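Local atomic coordinates of globin (PDB entry 5D1V), a protein that binds heme and probably carries oxygen, as a truncated hemoglobin of group II from a thermophilic phototrophic bacterium. Residues A[87-90]-A[91-95]. Sequence-based numbering, arbitrary orientation.
With HEM (protoporphyrin IX containing Fe), chain C.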
loop_
_atom_site.group_PDB
_atom_site.type_symbol
_atom_site.label_atom_id
_atom_site.label_comp_id
_atom_site.label_asym_id
_atom_site.label_seq_id
_atom_site.Cartn_x
_atom_site.Cartn_y
_atom_site.Cartn_z
ATOM N N ALA A 87 6.090 3.979 -7.454
ATOM C CA ALA A 87 5.004 4.404 -8.329
ATOM C C ALA A 87 4.449 3.229 -9.147
ATOM O O ALA A 87 3.246 3.032 -9.208
ATOM C CB ALA A 87 5.465 5.545 -9.247
ATOM N N TRP A 88 5.324 2.420 -9.743
ATOM C CA TRP A 88 4.887 1.266 -10.490
ATOM C C TRP A 88 4.037 0.309 -9.627
ATOM O O TRP A 88 2.931 -0.116 -10.006
ATOM C CB TRP A 88 6.118 0.553 -11.036
ATOM C CG TRP A 88 5.803 -0.436 -12.087
ATOM C CD1 TRP A 88 5.895 -0.255 -13.433
ATOM C CD2 TRP A 88 5.338 -1.778 -11.895
ATOM N NE1 TRP A 88 5.539 -1.394 -14.086
ATOM C CE2 TRP A 88 5.182 -2.342 -13.178
ATOM C CE3 TRP A 88 5.068 -2.570 -10.769
ATOM C CZ2 TRP A 88 4.747 -3.656 -13.374
ATOM C CZ3 TRP A 88 4.627 -3.872 -10.968
ATOM C CH2 TRP A 88 4.463 -4.392 -12.264
ATOM N N LEU A 89 4.544 0.003 -8.447
ATOM C CA LEU A 89 3.895 -0.966 -7.557
ATOM C C LEU A 89 2.550 -0.428 -7.079
ATOM O O LEU A 89 1.572 -1.174 -7.019
ATOM C CB LEU A 89 4.803 -1.283 -6.382
ATOM C CG LEU A 89 4.556 -2.568 -5.631
ATOM C CD1 LEU A 89 4.655 -3.772 -6.566
ATOM C CD2 LEU A 89 5.599 -2.645 -4.545
ATOM N N GLU A 90 2.484 0.866 -6.767
ATOM C CA GLU A 90 1.208 1.482 -6.389
ATOM C C GLU A 90 0.135 1.179 -7.437
ATOM O O GLU A 90 -0.990 0.745 -7.117
ATOM C CB GLU A 90 1.358 3.000 -6.222
ATOM C CG GLU A 90 0.041 3.709 -5.946
ATOM C CD GLU A 90 0.150 5.218 -5.857
ATOM O OE1 GLU A 90 1.267 5.737 -5.630
ATOM O OE2 GLU A 90 -0.903 5.887 -5.955
ATOM N N HIS A 91 0.478 1.421 -8.695
ATOM C CA HIS A 91 -0.521 1.317 -9.737
ATOM C C HIS A 91 -0.835 -0.124 -10.077
ATOM O O HIS A 91 -1.983 -0.439 -10.371
ATOM C CB HIS A 91 -0.069 2.092 -10.965
ATOM C CG HIS A 91 0.096 3.551 -10.695
ATOM N ND1 HIS A 91 -0.821 4.275 -9.964
ATOM C CD2 HIS A 91 1.066 4.423 -11.050
ATOM C CE1 HIS A 91 -0.415 5.526 -9.871
ATOM N NE2 HIS A 91 0.728 5.641 -10.520
ATOM N N MET A 92 0.154 -1.015 -10.007
ATOM C CA MET A 92 -0.143 -2.405 -10.338
ATOM C C MET A 92 -0.931 -3.035 -9.215
ATOM O O MET A 92 -1.852 -3.831 -9.443
ATOM C CB MET A 92 1.113 -3.243 -10.606
ATOM C CG MET A 92 0.757 -4.690 -11.075
ATOM S SD MET A 92 -0.171 -4.739 -12.644
ATOM C CE MET A 92 1.102 -4.341 -13.819
ATOM N N LEU A 93 -0.593 -2.721 -7.977
ATOM C CA LEU A 93 -1.411 -3.277 -6.910
ATOM C C LEU A 93 -2.852 -2.764 -6.987
ATOM O O LEU A 93 -3.798 -3.522 -6.757
ATOM C CB LEU A 93 -0.782 -2.965 -5.555
ATOM C CG LEU A 93 0.582 -3.634 -5.415
ATOM C CD1 LEU A 93 1.125 -3.402 -4.003
ATOM C CD2 LEU A 93 0.572 -5.110 -5.745
ATOM N N ALA A 94 -3.034 -1.487 -7.303
ATOM C CA ALA A 94 -4.383 -0.951 -7.451
ATOM C C ALA A 94 -5.110 -1.657 -8.584
ATOM O O ALA A 94 -6.301 -1.965 -8.474
ATOM C CB ALA A 94 -4.341 0.553 -7.693
ATOM N N ALA A 95 -4.403 -1.931 -9.673
ATOM C CA ALA A 95 -5.031 -2.568 -10.826
ATOM C C ALA A 95 -5.547 -3.979 -10.462
ATOM O O ALA A 95 -6.642 -4.351 -10.879
ATOM C CB ALA A 95 -4.059 -2.623 -11.994
HETATM C CHA HEM C . 8.257 -2.486 -20.366
HETATM C CHB HEM C . 7.073 -5.721 -16.942
HETATM C CHC HEM C . 8.727 -2.654 -13.528
HETATM C CHD HEM C . 8.751 0.836 -16.896
HETATM C C1A HEM C . 7.843 -3.638 -19.749
HETATM C C2A HEM C . 7.484 -4.880 -20.413
HETATM C C3A HEM C . 7.168 -5.773 -19.464
HETATM C C4A HEM C . 7.319 -5.123 -18.164
HETATM C CMA HEM C . 6.698 -7.256 -19.584
HETATM C CAA HEM C . 7.504 -5.084 -21.944
HETATM C CBA HEM C . 8.786 -5.870 -22.265
HETATM C CGA HEM C . 8.949 -5.932 -23.773
HETATM O O1A HEM C . 9.216 -4.884 -24.406
HETATM O O2A HEM C . 8.827 -7.033 -24.352
HETATM C C1B HEM C . 7.433 -5.181 -15.715
HETATM C C2B HEM C . 7.359 -5.839 -14.430
HETATM C C3B HEM C . 7.840 -4.975 -13.507
HETATM C C4B HEM C . 8.193 -3.758 -14.163
HETATM C CMB HEM C . 6.823 -7.275 -14.214
HETATM C CAB HEM C . 7.998 -5.104 -11.977
HETATM C CBB HEM C . 7.341 -6.078 -11.345
HETATM C C1C HEM C . 8.859 -1.422 -14.120
HETATM C C2C HEM C . 9.219 -0.177 -13.458
HETATM C C3C HEM C . 9.223 0.770 -14.431
HETATM C C4C HEM C . 8.849 0.176 -15.691
HETATM C CMC HEM C . 9.558 -0.057 -11.944
HETATM C CAC HEM C . 9.484 2.268 -14.276
HETATM C CBC HEM C . 9.165 2.767 -13.086
HETATM C C1D HEM C . 8.685 0.245 -18.138
HETATM C C2D HEM C . 8.825 0.907 -19.431
HETATM C C3D HEM C . 8.700 -0.030 -20.390
HETATM C C4D HEM C . 8.466 -1.298 -19.729
HETATM C CMD HEM C . 9.095 2.407 -19.624
HETATM C CAD HEM C . 8.775 0.163 -21.913
HETATM C CBD HEM C . 7.351 0.310 -22.428
HETATM C CGD HEM C . 7.312 0.462 -23.920
HETATM O O1D HEM C . 6.243 0.892 -24.424
HETATM O O2D HEM C . 8.339 0.172 -24.593
HETATM N NA HEM C . 7.745 -3.834 -18.376
HETATM N NB HEM C . 7.952 -3.918 -15.516
HETATM N NC HEM C . 8.678 -1.165 -15.466
HETATM N ND HEM C . 8.473 -1.087 -18.375
HETATM FE FE HEM C . 8.185 -2.465 -16.920
HETATM O O HOH W 1 6.102 -1.893 -16.906
#
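Trp88 and Met92, one helical turn apart, run alongside each other, and the indole is held between heme and methionine. One indole face lies against the heme: HEM CHC is 3.4 Å above the plane, near the ring's periphery. The closest approach is Trp88 CD1 to HEM C1C at 3.3 Å. NE1 gives its N-H to the water on the heme iron, Trp88 NE1 to water O 2.9 Å; this water lies in the indole plane at its edge. Met92 meets the benzo end: its CB is 3.6 Å from Trp88 CZ3, and its chain is folded at both outer torsions, which brings CE against CH2 and CZ2. Met92 SD sits 5.4 Å from the centroid of the six-membered ring, 37° off its normal, an oblique Met-aromatic contact. Phe23 meets the indole edge-to-face. Were the indole cut back to an alanine, the iron-bound water would probably lose this N-H donor, and a gap would open between Met92 and the porphyrin.

The backbone fixes this spacing through i to i+4 bonds, among them Met92 N to Trp88 O (2.9 Å) and Leu93 N to Leu89 O. Leu89 CG and Leu93 CD1 touch at 3.9 Å on the side facing helix 105-119. His91, its CG anti to the carbonyl carbon (chi1 -62°), lays CD2 3.2 Å from Ala87 O, while NE2 is hydrogen-bonded to Asp30 and ND1 to Arg26. Glu90 extends to salt bridges with Arg32 and with Arg83 of the second subunit. Helix 82-98 thus joins the subunit contact to the ligand side of the heme, where a tryptophan N-H hydrogen-bonded to the iron-bound ligand is characteristic of group II truncated hemoglobins.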